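Local coordinates for TATA-box-binding protein (Sulfolobus acidocaldarius, PDB 1MP9), which probably binds the TATA box promoter element near the transcription start and so helps activate archaeal genes transcribed by RNA polymerase, at residues Lys89-Lys93 and Tyr94-Leu98; Tyr31-Glu34 and Arg35-Asn39; Phe179-Leu182 and Val183-Cys187. One frame throughout, in Å; residues are numbered along the deposited sequence.

Contact 1: residues Lys89-Lys93 and Tyr94-Leu98; sequences KTLKK and YGMQL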
loop_
_atom_site.group_PDB
_atom_site.type_symbol
_atom_site.label_atom_id
_atom_site.label_comp_id
_atom_site.label_asym_id
_atom_site.label_seq_id
_atom_site.Cartn_x
_atom_site.Cartn_y
_atom_site.Cartn_z
ATOM N N LYS A 89 -16.699 17.418 -26.576
ATOM C CA LYS A 89 -16.908 18.415 -27.625
ATOM C C LYS A 89 -16.149 17.982 -28.886
ATOM O O LYS A 89 -16.709 17.948 -29.991
ATOM C CB LYS A 89 -16.420 19.794 -27.164
ATOM C CG LYS A 89 -16.898 20.954 -28.049
ATOM C CD LYS A 89 -16.480 22.338 -27.519
ATOM C CE LYS A 89 -17.143 23.459 -28.342
ATOM N NZ LYS A 89 -16.868 24.871 -27.892
ATOM N N THR A 90 -14.881 17.624 -28.710
ATOM C CA THR A 90 -14.053 17.197 -29.846
ATOM C C THR A 90 -14.575 15.936 -30.525
ATOM O O THR A 90 -14.755 15.906 -31.748
ATOM C CB THR A 90 -12.612 16.948 -29.419
ATOM O OG1 THR A 90 -12.111 18.114 -28.777
ATOM C CG2 THR A 90 -11.733 16.645 -30.628
ATOM N N LEU A 91 -14.809 14.887 -29.745
ATOM C CA LEU A 91 -15.323 13.663 -30.331
ATOM C C LEU A 91 -16.557 14.013 -31.167
ATOM O O LEU A 91 -16.771 13.449 -32.247
ATOM C CB LEU A 91 -15.697 12.658 -29.250
ATOM C CG LEU A 91 -14.527 12.271 -28.356
ATOM C CD1 LEU A 91 -14.984 11.198 -27.396
ATOM C CD2 LEU A 91 -13.346 11.800 -29.213
ATOM N N LYS A 92 -17.352 14.953 -30.665
ATOM C CA LYS A 92 -18.550 15.385 -31.377
ATOM C C LYS A 92 -18.149 16.112 -32.661
ATOM O O LYS A 92 -18.612 15.763 -33.734
ATOM C CB LYS A 92 -19.416 16.315 -30.500
ATOM C CG LYS A 92 -20.164 15.624 -29.358
ATOM C CD LYS A 92 -21.308 16.484 -28.832
ATOM C CE LYS A 92 -20.859 17.908 -28.494
ATOM N NZ LYS A 92 -21.974 18.843 -28.067
ATOM N N LYS A 93 -17.280 17.113 -32.546
ATOM C CA LYS A 93 -16.838 17.860 -33.708
ATOM C C LYS A 93 -16.360 16.942 -34.827
ATOM O O LYS A 93 -16.378 17.319 -36.000
ATOM C CB LYS A 93 -15.716 18.824 -33.329
ATOM C CG LYS A 93 -14.885 19.330 -34.506
ATOM C CD LYS A 93 -13.951 20.433 -34.030
ATOM C CE LYS A 93 -12.730 20.637 -34.931
ATOM N NZ LYS A 93 -13.063 21.053 -36.327
ATOM N N TYR A 94 -15.935 15.734 -34.486
ATOM C CA TYR A 94 -15.469 14.835 -35.523
ATOM C C TYR A 94 -16.310 13.594 -35.772
ATOM O O TYR A 94 -15.805 12.594 -36.280
ATOM C CB TYR A 94 -14.026 14.448 -35.256
ATOM C CG TYR A 94 -13.068 15.600 -35.415
ATOM C CD1 TYR A 94 -12.791 16.132 -36.677
ATOM C CD2 TYR A 94 -12.419 16.148 -34.312
ATOM C CE1 TYR A 94 -11.885 17.182 -36.834
ATOM C CE2 TYR A 94 -11.510 17.198 -34.456
ATOM C CZ TYR A 94 -11.247 17.704 -35.719
ATOM O OH TYR A 94 -10.308 18.699 -35.865
ATOM N N GLY A 95 -17.584 13.620 -35.401
ATOM C CA GLY A 95 -18.387 12.457 -35.735
ATOM C C GLY A 95 -19.262 11.635 -34.814
ATOM O O GLY A 95 -20.250 11.068 -35.289
ATOM N N MET A 96 -18.943 11.521 -33.529
ATOM C CA MET A 96 -19.798 10.684 -32.696
ATOM C C MET A 96 -20.991 11.446 -32.160
ATOM O O MET A 96 -20.932 12.653 -31.947
ATOM C CB MET A 96 -19.008 10.034 -31.541
ATOM C CG MET A 96 -18.677 10.931 -30.377
ATOM S SD MET A 96 -18.009 9.957 -28.999
ATOM C CE MET A 96 -19.488 9.358 -28.299
ATOM N N GLN A 97 -22.085 10.724 -31.959
ATOM C CA GLN A 97 -23.306 11.326 -31.454
ATOM C C GLN A 97 -23.582 10.780 -30.073
ATOM O O GLN A 97 -23.190 9.654 -29.761
ATOM C CB GLN A 97 -24.491 10.991 -32.364
ATOM C CG GLN A 97 -24.276 11.293 -33.841
ATOM C CD GLN A 97 -23.834 12.725 -34.101
ATOM O OE1 GLN A 97 -22.760 13.115 -33.600
ATOM N NE2 GLN A 97 -24.555 13.465 -34.813
ATOM N N LEU A 98 -24.250 11.581 -29.245
ATOM C CA LEU A 98 -24.603 11.158 -27.900
ATOM C C LEU A 98 -26.125 11.180 -27.750
ATOM O O LEU A 98 -26.784 12.170 -28.093
ATOM C CB LEU A 98 -23.953 12.073 -26.862
ATOM C CG LEU A 98 -22.498 11.739 -26.512
ATOM C CD1 LEU A 98 -21.609 11.935 -27.736
ATOM C CD2 LEU A 98 -22.035 12.620 -25.376
#
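L91 and M96 meet where helix 77-93 ends: SD of M96 lies 3.6 Å from CB of L91 and equally close to its CD1, the two side chains crossing at a slant. CG of M96 sits between its own backbone N and carbonyl carbon (chi1 77°), a cramped setting that turns the thioether back toward the helix. Beside this pair, K93 lays its aliphatic chain along the Y94 ring, CG standing 4.0 Å from the ring centroid in a CH-pi contact 9° off the normal, while CG2 of T90 touches the ring edge, in plane, 3.8 Å from CD2. The backbone that sets these groups is a Schellman motif. M96 N bonds to L91 O at 3.2 Å and G95 N to K92 O at 2.9 Å, both donors standing above the carbonyl planes. G95 is the C-prime residue, with a positive phi (128°) at which a CB would jam against the preceding carbonyl oxygen. Farther out, T90 and L91 rest on F52 of strand 50-54, and OG1 of T90 bonds to R86 O. Chemically, the cap satisfies two last-turn carbonyls and closes the helix over an apolar thioether, whereas the lysine meets one face of the tyrosine mainly through its methylenes.

Contact 2: residues Tyr31-Glu34 and Arg35-Asn39; sequences YAME and RSVPN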
loop_
_atom_site.group_PDB
_atom_site.type_symbol
_atom_site.label_atom_id
_atom_site.label_comp_id
_atom_site.label_asym_id
_atom_site.label_seq_id
_atom_site.Cartn_x
_atom_site.Cartn_y
_atom_site.Cartn_z
ATOM N N TYR A 31 -10.976 2.316 -34.941
ATOM C CA TYR A 31 -10.203 2.549 -36.162
ATOM C C TYR A 31 -10.757 3.803 -36.828
ATOM O O TYR A 31 -10.022 4.711 -37.263
ATOM C CB TYR A 31 -10.327 1.365 -37.135
ATOM C CG TYR A 31 -9.699 0.065 -36.655
ATOM C CD1 TYR A 31 -10.484 -0.946 -36.127
ATOM C CD2 TYR A 31 -8.308 -0.155 -36.758
ATOM C CE1 TYR A 31 -9.915 -2.155 -35.705
ATOM C CE2 TYR A 31 -7.731 -1.368 -36.345
ATOM C CZ TYR A 31 -8.546 -2.351 -35.825
ATOM O OH TYR A 31 -8.028 -3.554 -35.455
ATOM N N ALA A 32 -12.077 3.845 -36.919
ATOM C CA ALA A 32 -12.756 4.987 -37.539
ATOM C C ALA A 32 -12.478 6.260 -36.751
ATOM O O ALA A 32 -12.195 7.307 -37.335
ATOM C CB ALA A 32 -14.293 4.723 -37.616
ATOM N N MET A 33 -12.511 6.164 -35.423
ATOM C CA MET A 33 -12.282 7.346 -34.601
ATOM C C MET A 33 -10.867 7.877 -34.750
ATOM O O MET A 33 -10.669 9.082 -34.866
ATOM C CB MET A 33 -12.588 7.048 -33.124
ATOM C CG MET A 33 -12.468 8.261 -32.229
ATOM S SD MET A 33 -12.835 7.862 -30.516
ATOM C CE MET A 33 -14.604 7.769 -30.471
ATOM N N GLU A 34 -9.878 6.985 -34.769
ATOM C CA GLU A 34 -8.481 7.405 -34.925
ATOM C C GLU A 34 -8.303 8.172 -36.230
ATOM O O GLU A 34 -7.608 9.195 -36.274
ATOM C CB GLU A 34 -7.568 6.186 -34.932
ATOM C CG GLU A 34 -6.085 6.488 -34.920
ATOM C CD GLU A 34 -5.532 6.866 -36.277
ATOM O OE1 GLU A 34 -5.937 6.250 -37.295
ATOM O OE2 GLU A 34 -4.670 7.773 -36.329
ATOM N N ARG A 35 -8.922 7.674 -37.299
ATOM C CA ARG A 35 -8.818 8.342 -38.596
ATOM C C ARG A 35 -9.581 9.665 -38.590
ATOM O O ARG A 35 -9.129 10.645 -39.180
ATOM C CB ARG A 35 -9.349 7.441 -39.738
ATOM C CG ARG A 35 -8.536 6.158 -39.984
ATOM C CD ARG A 35 -9.068 5.358 -41.195
ATOM N NE ARG A 35 -8.944 6.132 -42.426
ATOM C CZ ARG A 35 -7.828 6.210 -43.144
ATOM N NH1 ARG A 35 -6.740 5.549 -42.765
ATOM N NH2 ARG A 35 -7.786 6.985 -44.224
ATOM N N SER A 36 -10.729 9.700 -37.919
ATOM C CA SER A 36 -11.524 10.921 -37.884
ATOM C C SER A 36 -10.969 12.024 -37.000
ATOM O O SER A 36 -10.954 13.193 -37.392
ATOM C CB SER A 36 -12.953 10.621 -37.448
ATOM O OG SER A 36 -13.639 9.958 -38.483
ATOM N N VAL A 37 -10.526 11.661 -35.804
ATOM C CA VAL A 37 -9.989 12.633 -34.859
ATOM C C VAL A 37 -8.488 12.786 -35.054
ATOM O O VAL A 37 -7.738 11.821 -35.050
ATOM C CB VAL A 37 -10.250 12.198 -33.391
ATOM C CG1 VAL A 37 -9.769 13.267 -32.428
ATOM C CG2 VAL A 37 -11.731 11.906 -33.191
ATOM N N PRO A 38 -8.030 14.020 -35.223
ATOM C CA PRO A 38 -6.603 14.245 -35.416
ATOM C C PRO A 38 -5.759 14.001 -34.173
ATOM O O PRO A 38 -6.214 14.165 -33.032
ATOM C CB PRO A 38 -6.549 15.702 -35.864
ATOM C CG PRO A 38 -7.646 16.324 -35.103
ATOM C CD PRO A 38 -8.774 15.294 -35.178
ATOM N N ASN A 39 -4.525 13.591 -34.423
ATOM C CA ASN A 39 -3.538 13.363 -33.387
ATOM C C ASN A 39 -3.903 12.480 -32.194
ATOM O O ASN A 39 -3.578 12.818 -31.054
ATOM C CB ASN A 39 -3.029 14.722 -32.892
ATOM C CG ASN A 39 -2.497 15.596 -34.036
ATOM O OD1 ASN A 39 -1.492 15.263 -34.693
ATOM N ND2 ASN A 39 -3.179 16.703 -34.289
#
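M33 and V37 form the close-packed side of this helix end, CG of the methionine lying 3.8 Å from CG2 of the valine with the two side chains side by side and pointing the same way. M33 holds CG anti to its backbone N (chi1 -176°), which sets that methylene beside the valine; both residues are buried, M33 against L28 and L50 and V37 against F52 of strand 50-54. The backbone ties the same pair: V37 N donates to M33 O at 2.7 Å, with an N-H...O angle of 172°, although V37 is the first residue to leave helical angles. Two more i to i+4 bonds precede it in helix 30-36, R35 N to Y31 O at 3.2 Å and S36 N to A32 O at 2.9 Å.

R35, with A32 and S36, makes up the loose, exposed part. R35 runs its methylenes back along the helix, CG coming 3.4 Å from Y31 O, and its side chain slants across that of E34, which is only partly exposed and touches L50 and Y42. The two charged groups do not meet: OE1 of E34 stays 5.6 Å from NH1 of R35, and carboxylate and guanidinium planes are turned 75° apart. The Y42 ring also makes an edge-to-face contact with Y31. Three main-chain bonds and an apolar methionine-valine pair on the face toward the sheet thus hold the helix end, while the opposite charges of E34 and R35 probably contribute no more than a weak, long-range attraction.

Contact 3: residues Phe179-Leu182 and Val183-Cys187; sequences FDKL and VELDC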
loop_
_atom_site.group_PDB
_atom_site.type_symbol
_atom_site.label_atom_id
_atom_site.label_comp_id
_atom_site.label_asym_id
_atom_site.label_seq_id
_atom_site.Cartn_x
_atom_site.Cartn_y
_atom_site.Cartn_z
ATOM N N PHE A 179 -3.767 10.681 11.715
ATOM C CA PHE A 179 -3.068 11.699 12.496
ATOM C C PHE A 179 -3.479 11.553 13.969
ATOM O O PHE A 179 -2.648 11.499 14.859
ATOM C CB PHE A 179 -3.444 13.122 12.028
ATOM C CG PHE A 179 -2.936 14.216 12.959
ATOM C CD1 PHE A 179 -1.596 14.594 12.940
ATOM C CD2 PHE A 179 -3.799 14.858 13.845
ATOM C CE1 PHE A 179 -1.110 15.622 13.807
ATOM C CE2 PHE A 179 -3.328 15.884 14.710
ATOM C CZ PHE A 179 -1.970 16.260 14.681
ATOM N N ASP A 180 -4.780 11.522 14.217
ATOM C CA ASP A 180 -5.291 11.390 15.575
ATOM C C ASP A 180 -4.814 10.101 16.217
ATOM O O ASP A 180 -4.459 10.087 17.391
ATOM C CB ASP A 180 -6.817 11.415 15.552
ATOM C CG ASP A 180 -7.364 12.785 15.251
ATOM O OD1 ASP A 180 -8.543 12.905 14.823
ATOM O OD2 ASP A 180 -6.607 13.754 15.438
ATOM N N LYS A 181 -4.786 9.011 15.461
ATOM C CA LYS A 181 -4.314 7.775 16.055
ATOM C C LYS A 181 -2.802 7.883 16.356
ATOM O O LYS A 181 -2.343 7.451 17.416
ATOM C CB LYS A 181 -4.610 6.578 15.135
ATOM C CG LYS A 181 -4.141 5.212 15.699
ATOM C CD LYS A 181 -4.782 4.864 17.077
ATOM C CE LYS A 181 -5.275 3.411 17.096
ATOM N NZ LYS A 181 -5.635 2.899 18.475
ATOM N N LEU A 182 -2.029 8.473 15.443
ATOM C CA LEU A 182 -0.608 8.603 15.713
ATOM C C LEU A 182 -0.354 9.474 16.955
ATOM O O LEU A 182 0.554 9.185 17.743
ATOM C CB LEU A 182 0.126 9.149 14.481
ATOM C CG LEU A 182 0.142 8.157 13.322
ATOM C CD1 LEU A 182 0.546 8.898 12.018
ATOM C CD2 LEU A 182 1.087 6.982 13.628
ATOM N N VAL A 183 -1.157 10.518 17.147
ATOM C CA VAL A 183 -0.995 11.396 18.330
ATOM C C VAL A 183 -1.376 10.586 19.566
ATOM O O VAL A 183 -0.682 10.579 20.588
ATOM C CB VAL A 183 -1.935 12.638 18.233
ATOM C CG1 VAL A 183 -1.985 13.402 19.562
ATOM C CG2 VAL A 183 -1.437 13.587 17.117
ATOM N N GLU A 184 -2.478 9.864 19.453
ATOM C CA GLU A 184 -2.958 9.047 20.566
ATOM C C GLU A 184 -1.876 8.059 21.031
ATOM O O GLU A 184 -1.618 7.922 22.231
ATOM C CB GLU A 184 -4.225 8.321 20.116
ATOM C CG GLU A 184 -5.067 7.729 21.198
ATOM C CD GLU A 184 -5.681 6.424 20.742
ATOM O OE1 GLU A 184 -6.225 6.384 19.611
ATOM O OE2 GLU A 184 -5.606 5.437 21.503
ATOM N N LEU A 185 -1.218 7.401 20.085
ATOM C CA LEU A 185 -0.163 6.432 20.393
ATOM C C LEU A 185 1.184 7.118 20.689
ATOM O O LEU A 185 2.188 6.442 20.911
ATOM C CB LEU A 185 0.009 5.457 19.225
ATOM C CG LEU A 185 -1.219 4.594 18.842
ATOM C CD1 LEU A 185 -0.977 3.940 17.484
ATOM C CD2 LEU A 185 -1.475 3.514 19.949
ATOM N N ASP A 186 1.193 8.446 20.728
ATOM C CA ASP A 186 2.430 9.191 21.005
ATOM C C ASP A 186 3.566 8.813 20.026
ATOM O O ASP A 186 4.696 8.491 20.424
ATOM C CB ASP A 186 2.889 8.949 22.444
ATOM C CG ASP A 186 4.064 9.846 22.833
ATOM O OD1 ASP A 186 4.228 10.937 22.257
ATOM O OD2 ASP A 186 4.823 9.463 23.726
ATOM N N CYS A 187 3.247 8.879 18.739
ATOM C CA CYS A 187 4.184 8.539 17.681
ATOM C C CYS A 187 4.589 9.721 16.807
ATOM O O CYS A 187 5.190 9.523 15.743
ATOM C CB CYS A 187 3.562 7.447 16.799
ATOM S SG CYS A 187 3.531 5.792 17.577
#
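Regular i to i+4 bonds run through the last turns of helix 168-184: V183 N to F179 O, E184 N to D180 O and L185 N to K181 O, each 2.9 Å. A Schellman motif then ends it, with C187 N reaching L182 O at 2.9 Å and D186, at positive phi, bonding through its N to V183 O. Above one face of the F179 ring lies CG2 of V183, 3.8 Å from the centroid and displaced toward the rim, a CH-pi contact. K181 has CG anti to the backbone N (chi1 -180°), 3.8 Å from L185 CD1; bends at chi2 and chi3 then bring NZ to a long salt bridge with E184 OE1, 3.7 Å away. With an alanine here, the E184 carboxylate would probably lose this distant cationic mate, and the methyl CD1 of L185 the chain it packs on. CD2 of L182 meets CB of C187. Around this helix end, L182 and C187 pack on A124 of helix 121-127, L185 on L127, and both leucines with K181 on L128. The backbone of C187 bonds to N120, L182 and V183 touch V188 of strand 188-189, and Y9 meets the F179 ring edge-to-face.

Contact 2 lies in the first of the two TBP repeats, contact 1 straddles its end, and their centres are 11 Å apart. CE2 of the Y94 ring closes the seam, 3.4 Å from CD of P38. T90, L91 and V37 share F52 of strand 50-54. Contact 3 ends helix 168-184 on the opposite side of the chain's centre, its centre about 52 Å from that of contact 1 and 54 Å from that of contact 2. Contacts 1 and 3 finish comparable helices with the same Schellman cap, as the internal repeat suggests. In the TBP saddle the curved sheet binds DNA on its concave face and the long helices lie on the convex one, so both caps face away from the DNA.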